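Luciferase-like monooxygenase (Streptomyces bottropensis, PDB 7BIP) probably acts as a luciferase-like monooxygenase that inserts oxygen during biosynthesis of the aromatic polyketide rishirilide. Local coordinates at residues A[80-93]-A[129-141]. Residues are numbered along the deposited sequence; the frame is centred on the assembly and turned at random.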
ATOM      1  N   PRO A  80     -10.666  -7.198   7.568  1.00 14.50           N
ATOM      2  CA  PRO A  80     -10.020  -7.024   8.878  1.00 16.26           C
ATOM      3  C   PRO A  80      -9.579  -8.328   9.519  1.00 22.06           C
ATOM      4  O   PRO A  80      -8.626  -8.311  10.313  1.00 22.47           O
ATOM      5  CB  PRO A  80     -11.093  -6.310   9.718  1.00 19.22           C
ATOM      6  CG  PRO A  80     -12.353  -6.379   8.929  1.00 20.14           C
ATOM      7  CD  PRO A  80     -11.978  -6.531   7.499  1.00 17.41           C
ATOM      8  N   VAL A  81     -10.202  -9.462   9.166  1.00 17.35           N
ATOM      9  CA  VAL A  81      -9.845 -10.739   9.781  1.00 14.67           C
ATOM     10  C   VAL A  81      -8.388 -11.109   9.517  1.00 20.32           C
ATOM     11  O   VAL A  81      -7.778 -11.843  10.308  1.00 21.54           O
ATOM     12  CB  VAL A  81     -10.819 -11.845   9.308  1.00 21.20           C
ATOM     13  CG1 VAL A  81     -10.652 -12.158   7.818  1.00 18.52           C
ATOM     14  CG2 VAL A  81     -10.664 -13.108  10.143  1.00 28.68           C
ATOM     15  N   PHE A  82      -7.792 -10.602   8.435  1.00 17.23           N
ATOM     16  CA  PHE A  82      -6.468 -11.058   8.028  1.00 16.85           C
ATOM     17  C   PHE A  82      -5.389 -10.023   8.269  1.00 23.89           C
ATOM     18  O   PHE A  82      -4.274 -10.169   7.760  1.00 24.69           O
ATOM     19  CB  PHE A  82      -6.460 -11.462   6.552  1.00 17.36           C
ATOM     20  CG  PHE A  82      -7.300 -12.659   6.264  1.00 15.17           C
ATOM     21  CD1 PHE A  82      -7.355 -13.708   7.166  1.00 15.41           C
ATOM     22  CD2 PHE A  82      -8.053 -12.727   5.105  1.00 18.22           C
ATOM     23  CE1 PHE A  82      -8.149 -14.814   6.908  1.00 18.80           C
ATOM     24  CE2 PHE A  82      -8.839 -13.833   4.840  1.00 17.78           C
ATOM     25  CZ  PHE A  82      -8.894 -14.870   5.750  1.00 18.42           C
ATOM     26  N   THR A  83      -5.685  -8.972   9.012  1.00 19.61           N
ATOM     27  CA  THR A  83      -4.665  -7.988   9.277  1.00 18.75           C
ATOM     28  C   THR A  83      -4.749  -7.613  10.749  1.00 22.68           C
ATOM     29  O   THR A  83      -5.534  -8.178  11.517  1.00 29.97           O
ATOM     30  CB  THR A  83      -4.811  -6.794   8.327  1.00 22.42           C
ATOM     31  OG1 THR A  83      -3.718  -5.884   8.507  1.00 28.36           O
ATOM     32  CG2 THR A  83      -6.141  -6.074   8.550  1.00 25.98           C
ATOM     33  N   HIS A  84      -3.895  -6.699  11.145  1.00 15.39           N
ATOM     34  CA  HIS A  84      -3.900  -6.107  12.468  1.00 11.18           C
ATOM     35  C   HIS A  84      -4.488  -4.705  12.386  1.00 11.97           C
ATOM     36  O   HIS A  84      -4.129  -3.942  11.482  1.00 11.92           O
ATOM     37  CB  HIS A  84      -2.470  -6.030  12.999  1.00 13.83           C
ATOM     38  CG  HIS A  84      -2.376  -5.758  14.465  1.00 13.30           C
ATOM     39  ND1 HIS A  84      -2.766  -4.563  15.030  1.00 13.31           N
ATOM     40  CD2 HIS A  84      -1.904  -6.521  15.481  1.00 13.73           C
ATOM     41  CE1 HIS A  84      -2.566  -4.611  16.334  1.00 12.84           C
ATOM     42  NE2 HIS A  84      -2.030  -5.781  16.632  1.00 15.40           N
ATOM     43  N   PRO A  85      -5.386  -4.322  13.299  1.00 13.05           N
ATOM     44  CA  PRO A  85      -6.022  -2.994  13.171  1.00 14.16           C
ATOM     45  C   PRO A  85      -5.041  -1.836  13.194  1.00 12.19           C
ATOM     46  O   PRO A  85      -5.325  -0.799  12.585  1.00 14.21           O
ATOM     47  CB  PRO A  85      -6.981  -2.932  14.369  1.00 17.48           C
ATOM     48  CG  PRO A  85      -6.550  -4.026  15.278  1.00 18.82           C
ATOM     49  CD  PRO A  85      -5.933  -5.091  14.428  1.00 14.80           C
ATOM     50  N   LEU A  86      -3.904  -1.960  13.889  1.00 13.80           N
ATOM     51  CA  LEU A  86      -2.916  -0.885  13.856  1.00 13.30           C
ATOM     52  C   LEU A  86      -2.425  -0.654  12.434  1.00 13.79           C
ATOM     53  O   LEU A  86      -2.270   0.490  11.990  1.00 14.34           O
ATOM     54  CB  LEU A  86      -1.732  -1.220  14.764  1.00 14.04           C
ATOM     55  CG  LEU A  86      -1.980  -1.200  16.273  1.00 15.91           C
ATOM     56  CD1 LEU A  86      -0.764  -1.785  16.994  1.00 13.87           C
ATOM     57  CD2 LEU A  86      -2.276   0.212  16.761  1.00 14.84           C
ATOM     58  N   LYS A  87      -2.147  -1.738  11.719  1.00 13.59           N
ATOM     59  CA  LYS A  87      -1.652  -1.638  10.351  1.00 15.10           C
ATOM     60  C   LYS A  87      -2.734  -1.145   9.407  1.00 12.95           C
ATOM     61  O   LYS A  87      -2.474  -0.305   8.537  1.00 15.15           O
ATOM     62  CB  LYS A  87      -1.164  -3.007   9.904  1.00 17.60           C
ATOM     63  CG  LYS A  87       0.001  -3.500  10.696  1.00 37.07           C
ATOM     64  CD  LYS A  87       1.207  -2.702  10.358  1.00 53.54           C
ATOM     65  CE  LYS A  87       1.586  -2.966   8.921  1.00 60.33           C
ATOM     66  NZ  LYS A  87       1.778  -4.422   8.669  1.00 61.26           N
ATOM     67  N   LEU A  88      -3.943  -1.693   9.544  1.00 11.82           N
ATOM     68  CA  LEU A  88      -5.043  -1.289   8.682  1.00 12.75           C
ATOM     69  C   LEU A  88      -5.371   0.184   8.882  1.00 15.70           C
ATOM     70  O   LEU A  88      -5.509   0.939   7.910  1.00 12.81           O
ATOM     71  CB  LEU A  88      -6.262  -2.162   8.965  1.00 14.20           C
ATOM     72  CG  LEU A  88      -7.437  -2.056   7.998  1.00 14.74           C
ATOM     73  CD1 LEU A  88      -6.978  -2.201   6.544  1.00 12.97           C
ATOM     74  CD2 LEU A  88      -8.404  -3.161   8.376  1.00 14.96           C
ATOM     75  N   ALA A  89      -5.497   0.618  10.139  1.00 11.94           N
ATOM     76  CA  ALA A  89      -5.771   2.029  10.387  1.00 10.47           C
ATOM     77  C   ALA A  89      -4.661   2.907   9.829  1.00 15.05           C
ATOM     78  O   ALA A  89      -4.931   3.946   9.212  1.00 12.87           O
ATOM     79  CB  ALA A  89      -5.945   2.285  11.884  1.00 12.01           C
ATOM     80  N   GLY A  90      -3.404   2.494  10.028  1.00 11.59           N
ATOM     81  CA  GLY A  90      -2.283   3.316   9.593  1.00 11.11           C
ATOM     82  C   GLY A  90      -2.196   3.452   8.083  1.00 11.71           C
ATOM     83  O   GLY A  90      -2.050   4.563   7.568  1.00 12.46           O
ATOM     84  N   LYS A  91      -2.276   2.326   7.349  1.00 12.07           N
ATOM     85  CA  LYS A  91      -2.132   2.437   5.894  1.00 11.90           C
ATOM     86  C   LYS A  91      -3.312   3.174   5.283  1.00 12.78           C
ATOM     87  O   LYS A  91      -3.135   3.936   4.324  1.00 13.00           O
ATOM     88  CB  LYS A  91      -1.949   1.060   5.238  1.00 11.03           C
ATOM     89  CG  LYS A  91      -3.183   0.163   5.215  1.00 12.29           C
ATOM     90  CD  LYS A  91      -2.905  -1.123   4.418  1.00 19.49           C
ATOM     91  CE  LYS A  91      -1.916  -2.019   5.131  1.00 28.37           C
ATOM     92  NZ  LYS A  91      -1.926  -3.391   4.533  1.00 30.66           N
ATOM     93  N   LEU A  92      -4.509   3.009   5.844  1.00 11.18           N
ATOM     94  CA  LEU A  92      -5.658   3.726   5.298  1.00 10.30           C
ATOM     95  C   LEU A  92      -5.572   5.218   5.601  1.00 10.37           C
ATOM     96  O   LEU A  92      -5.994   6.044   4.784  1.00 11.27           O
ATOM     97  CB  LEU A  92      -6.956   3.145   5.849  1.00 12.43           C
ATOM     98  CG  LEU A  92      -7.337   1.760   5.311  1.00 12.69           C
ATOM     99  CD1 LEU A  92      -8.432   1.192   6.193  1.00 12.13           C
ATOM    100  CD2 LEU A  92      -7.769   1.811   3.830  1.00 11.71           C
ATOM    101  N   ALA A  93      -5.027   5.587   6.767  1.00 13.10           N
ATOM    102  CA  ALA A  93      -4.812   7.002   7.053  1.00 10.93           C
ATOM    103  C   ALA A  93      -3.781   7.614   6.099  1.00 12.17           C
ATOM    104  O   ALA A  93      -3.957   8.749   5.629  1.00 12.60           O
ATOM    105  CB  ALA A  93      -4.403   7.199   8.522  1.00 11.19           C
ATOM    106  N   ARG A 129     -13.945 -11.318  14.984  1.00 15.47           N
ATOM    107  CA  ARG A 129     -12.745 -10.673  14.465  1.00 14.55           C
ATOM    108  C   ARG A 129     -13.094  -9.503  13.553  1.00 14.41           C
ATOM    109  O   ARG A 129     -12.398  -8.480  13.547  1.00 17.81           O
ATOM    110  CB  ARG A 129     -11.895 -11.678  13.690  1.00 17.81           C
ATOM    111  CG  ARG A 129     -11.316 -12.775  14.530  1.00 16.83           C
ATOM    112  CD  ARG A 129     -10.352 -13.617  13.691  1.00 25.02           C
ATOM    113  NE  ARG A 129      -9.660 -14.628  14.480  1.00 23.99           N
ATOM    114  CZ  ARG A 129      -8.461 -14.472  15.024  1.00 21.34           C
ATOM    115  NH1 ARG A 129      -7.790 -13.329  14.885  1.00 18.79           N
ATOM    116  NH2 ARG A 129      -7.935 -15.473  15.718  1.00 22.28           N
ATOM    117  N   PHE A 130     -14.144  -9.662  12.745  1.00 14.87           N
ATOM    118  CA  PHE A 130     -14.554  -8.604  11.835  1.00 15.48           C
ATOM    119  C   PHE A 130     -15.072  -7.390  12.598  1.00 17.75           C
ATOM    120  O   PHE A 130     -14.618  -6.260  12.372  1.00 16.42           O
ATOM    121  CB  PHE A 130     -15.623  -9.131  10.876  1.00 17.25           C
ATOM    122  CG  PHE A 130     -16.203  -8.075   9.985  1.00 14.67           C
ATOM    123  CD1 PHE A 130     -15.549  -7.706   8.828  1.00 15.64           C
ATOM    124  CD2 PHE A 130     -17.391  -7.435  10.316  1.00 18.27           C
ATOM    125  CE1 PHE A 130     -16.072  -6.727   8.001  1.00 18.98           C
ATOM    126  CE2 PHE A 130     -17.910  -6.455   9.498  1.00 17.69           C
ATOM    127  CZ  PHE A 130     -17.257  -6.105   8.338  1.00 19.31           C
ATOM    128  N   ASP A 131     -16.032  -7.606  13.497  1.00 14.68           N
ATOM    129  CA  ASP A 131     -16.619  -6.485  14.232  1.00 15.30           C
ATOM    130  C   ASP A 131     -15.572  -5.771  15.073  1.00 16.31           C
ATOM    131  O   ASP A 131     -15.550  -4.535  15.130  1.00 16.68           O
ATOM    132  CB  ASP A 131     -17.766  -6.968  15.117  1.00 15.82           C
ATOM    133  CG  ASP A 131     -19.015  -7.341  14.317  1.00 24.09           C
ATOM    134  OD1 ASP A 131     -19.208  -6.831  13.188  1.00 26.85           O
ATOM    135  OD2 ASP A 131     -19.803  -8.151  14.833  1.00 30.27           O
ATOM    136  N   GLU A 132     -14.692  -6.531  15.744  1.00 16.11           N
ATOM    137  CA  GLU A 132     -13.659  -5.891  16.553  1.00 13.79           C
ATOM    138  C   GLU A 132     -12.611  -5.206  15.689  1.00 17.18           C
ATOM    139  O   GLU A 132     -12.060  -4.178  16.095  1.00 15.91           O
ATOM    140  CB  GLU A 132     -13.007  -6.903  17.498  1.00 13.34           C
ATOM    141  CG  GLU A 132     -13.973  -7.375  18.568  1.00 17.74           C
ATOM    142  CD  GLU A 132     -13.283  -8.011  19.757  1.00 19.62           C
ATOM    143  OE1 GLU A 132     -12.054  -7.839  19.893  1.00 16.84           O
ATOM    144  OE2 GLU A 132     -13.980  -8.674  20.554  1.00 21.78           O
ATOM    145  N   GLY A 133     -12.327  -5.739  14.498  1.00 15.22           N
ATOM    146  CA  GLY A 133     -11.390  -5.073  13.608  1.00 15.10           C
ATOM    147  C   GLY A 133     -11.916  -3.742  13.110  1.00 12.67           C
ATOM    148  O   GLY A 133     -11.182  -2.745  13.083  1.00 14.06           O
ATOM    149  N   VAL A 134     -13.197  -3.699  12.724  1.00 14.34           N
ATOM    150  CA  VAL A 134     -13.795  -2.446  12.268  1.00 10.89           C
ATOM    151  C   VAL A 134     -13.784  -1.416  13.387  1.00 15.65           C
ATOM    152  O   VAL A 134     -13.396  -0.256  13.191  1.00 14.82           O
ATOM    153  CB  VAL A 134     -15.224  -2.690  11.753  1.00 12.40           C
ATOM    154  CG1 VAL A 134     -15.901  -1.353  11.434  1.00 15.42           C
ATOM    155  CG2 VAL A 134     -15.209  -3.598  10.518  1.00 16.47           C
ATOM    156  N   GLU A 135     -14.213  -1.819  14.579  1.00 15.24           N
ATOM    157  CA  GLU A 135     -14.316  -0.849  15.661  1.00 16.23           C
ATOM    158  C   GLU A 135     -12.945  -0.380  16.128  1.00 14.97           C
ATOM    159  O   GLU A 135     -12.769   0.801  16.449  1.00 13.98           O
ATOM    160  CB  GLU A 135     -15.107  -1.443  16.819  1.00 14.78           C
ATOM    161  CG  GLU A 135     -15.152  -0.570  18.076  1.00 14.10           C
ATOM    162  CD  GLU A 135     -15.930   0.731  17.886  1.00 18.97           C
ATOM    163  OE1 GLU A 135     -16.518   0.939  16.806  1.00 19.13           O
ATOM    164  OE2 GLU A 135     -15.939   1.548  18.828  1.00 22.58           O
ATOM    165  N   ALA A 136     -11.966  -1.287  16.197  1.00 13.47           N
ATOM    166  CA  ALA A 136     -10.627  -0.865  16.599  1.00 14.57           C
ATOM    167  C   ALA A 136     -10.057   0.150  15.617  1.00 12.60           C
ATOM    168  O   ALA A 136      -9.449   1.145  16.031  1.00 15.00           O
ATOM    169  CB  ALA A 136      -9.703  -2.075  16.728  1.00 15.85           C
ATOM    170  N   VAL A 137     -10.251  -0.080  14.312  1.00 11.35           N
ATOM    171  CA  VAL A 137      -9.774   0.876  13.313  1.00 11.71           C
ATOM    172  C   VAL A 137     -10.488   2.213  13.474  1.00 13.74           C
ATOM    173  O   VAL A 137      -9.858   3.278  13.464  1.00 13.43           O
ATOM    174  CB  VAL A 137      -9.956   0.308  11.895  1.00 10.11           C
ATOM    175  CG1 VAL A 137      -9.773   1.419  10.842  1.00 12.39           C
ATOM    176  CG2 VAL A 137      -8.957  -0.845  11.654  1.00 13.89           C
ATOM    177  N   ARG A 138     -11.818   2.177  13.619  1.00 13.76           N
ATOM    178  CA  ARG A 138     -12.566   3.412  13.826  1.00 12.37           C
ATOM    179  C   ARG A 138     -12.040   4.179  15.031  1.00 16.97           C
ATOM    180  O   ARG A 138     -11.872   5.406  14.965  1.00 15.00           O
ATOM    181  CB  ARG A 138     -14.058   3.118  13.999  1.00 15.37           C
ATOM    182  CG  ARG A 138     -14.908   4.384  14.124  1.00 16.41           C
ATOM    183  CD  ARG A 138     -16.313   4.105  14.714  1.00 16.15           C
ATOM    184  NE  ARG A 138     -16.272   3.797  16.145  1.00 14.90           N
ATOM    185  CZ  ARG A 138     -16.053   4.696  17.105  1.00 21.01           C
ATOM    186  NH1 ARG A 138     -15.879   5.977  16.800  1.00 19.15           N
ATOM    187  NH2 ARG A 138     -16.013   4.317  18.374  1.00 25.02           N
ATOM    188  N   ARG A 139     -11.759   3.473  16.132  1.00 15.08           N
ATOM    189  CA  ARG A 139     -11.253   4.140  17.327  1.00 14.27           C
ATOM    190  C   ARG A 139      -9.869   4.722  17.098  1.00 10.85           C
ATOM    191  O   ARG A 139      -9.580   5.827  17.570  1.00 14.22           O
ATOM    192  CB  ARG A 139     -11.222   3.172  18.509  1.00 16.18           C
ATOM    193  CG  ARG A 139     -12.576   2.949  19.065  1.00 19.15           C
ATOM    194  CD  ARG A 139     -12.536   2.441  20.481  1.00 22.00           C
ATOM    195  NE  ARG A 139     -13.810   1.808  20.729  1.00 30.15           N
ATOM    196  CZ  ARG A 139     -14.123   1.127  21.818  1.00 32.58           C
ATOM    197  NH1 ARG A 139     -13.240   0.992  22.808  1.00 24.67           N
ATOM    198  NH2 ARG A 139     -15.332   0.587  21.899  1.00 24.29           N
ATOM    199  N   LEU A 140      -8.984   3.971  16.418  1.00 11.06           N
ATOM    200  CA  LEU A 140      -7.652   4.494  16.122  1.00 11.86           C
ATOM    201  C   LEU A 140      -7.723   5.762  15.283  1.00 13.07           C
ATOM    202  O   LEU A 140      -6.871   6.648  15.424  1.00 15.47           O
ATOM    203  CB  LEU A 140      -6.813   3.424  15.419  1.00 11.56           C
ATOM    204  CG  LEU A 140      -6.353   2.305  16.374  1.00 12.96           C
ATOM    205  CD1 LEU A 140      -5.924   1.068  15.595  1.00 15.18           C
ATOM    206  CD2 LEU A 140      -5.222   2.802  17.275  1.00 13.36           C
ATOM    207  N   TRP A 141      -8.735   5.881  14.416  1.00 13.29           N
ATOM    208  CA  TRP A 141      -8.892   7.099  13.628  1.00 15.31           C
ATOM    209  C   TRP A 141      -9.522   8.229  14.434  1.00 12.51           C
ATOM    210  O   TRP A 141      -9.126   9.392  14.289  1.00 15.47           O
ATOM    211  CB  TRP A 141      -9.782   6.836  12.418  1.00 12.19           C
ATOM    212  CG  TRP A 141      -9.216   6.016  11.310  1.00 10.15           C
ATOM    213  CD1 TRP A 141      -7.902   5.807  10.998  1.00 11.99           C
ATOM    214  CD2 TRP A 141      -9.986   5.322  10.330  1.00  9.39           C
ATOM    215  NE1 TRP A 141      -7.812   5.002   9.881  1.00 13.32           N
ATOM    216  CE2 TRP A 141      -9.079   4.698   9.450  1.00 10.52           C
ATOM    217  CE3 TRP A 141     -11.358   5.153  10.122  1.00 12.44           C
ATOM    218  CZ2 TRP A 141      -9.498   3.931   8.367  1.00 14.36           C
ATOM    219  CZ3 TRP A 141     -11.779   4.390   9.037  1.00 11.82           C
ATOM    220  CH2 TRP A 141     -10.854   3.785   8.181  1.00 15.67           C
TER
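P85 overlaps A136 and sits as a knob in the hole formed by G133, A136, V137 and L140, its CB 3.7 Å from A136 CB. One turn on, A89 CB rests on L140 CB at 3.8 Å, and the segment axes of the two helices pass 8.8 Å apart at -50°. V137 carries CG2 anti to its carbonyl carbon, under L88 CB and the P85 carbonyl, while CG1 stands over the rim of one face of the W141 indole. The W141 ring meets helix 85-93 with its edge: W141 NE1 donates to A89 O (3.1 Å, N-H...O 161°), which lies in the ring plane, and W141 CZ2 abuts L92 CD1 at 3.7 Å. A89 O also keeps its helical bond from A93 N, the two donors arriving from opposite faces of the carbonyl plane. Ahead of the helix, P80 lies against bare G133, P80 CG 3.5 Å from F130 CD1, and V81 meets the extended aliphatic stem of R129 at about a right angle, CG2 against R129 CD. The contact joins two outer helices of the TIM barrel beside strand 103-107, where V105 backs L92 and W141. Apart from the indole bond its chemistry is apolar, so close fit probably governs the spacing, while the N-H bond, with V137 and L92 against the ring, would help hold the tryptophan's rotation.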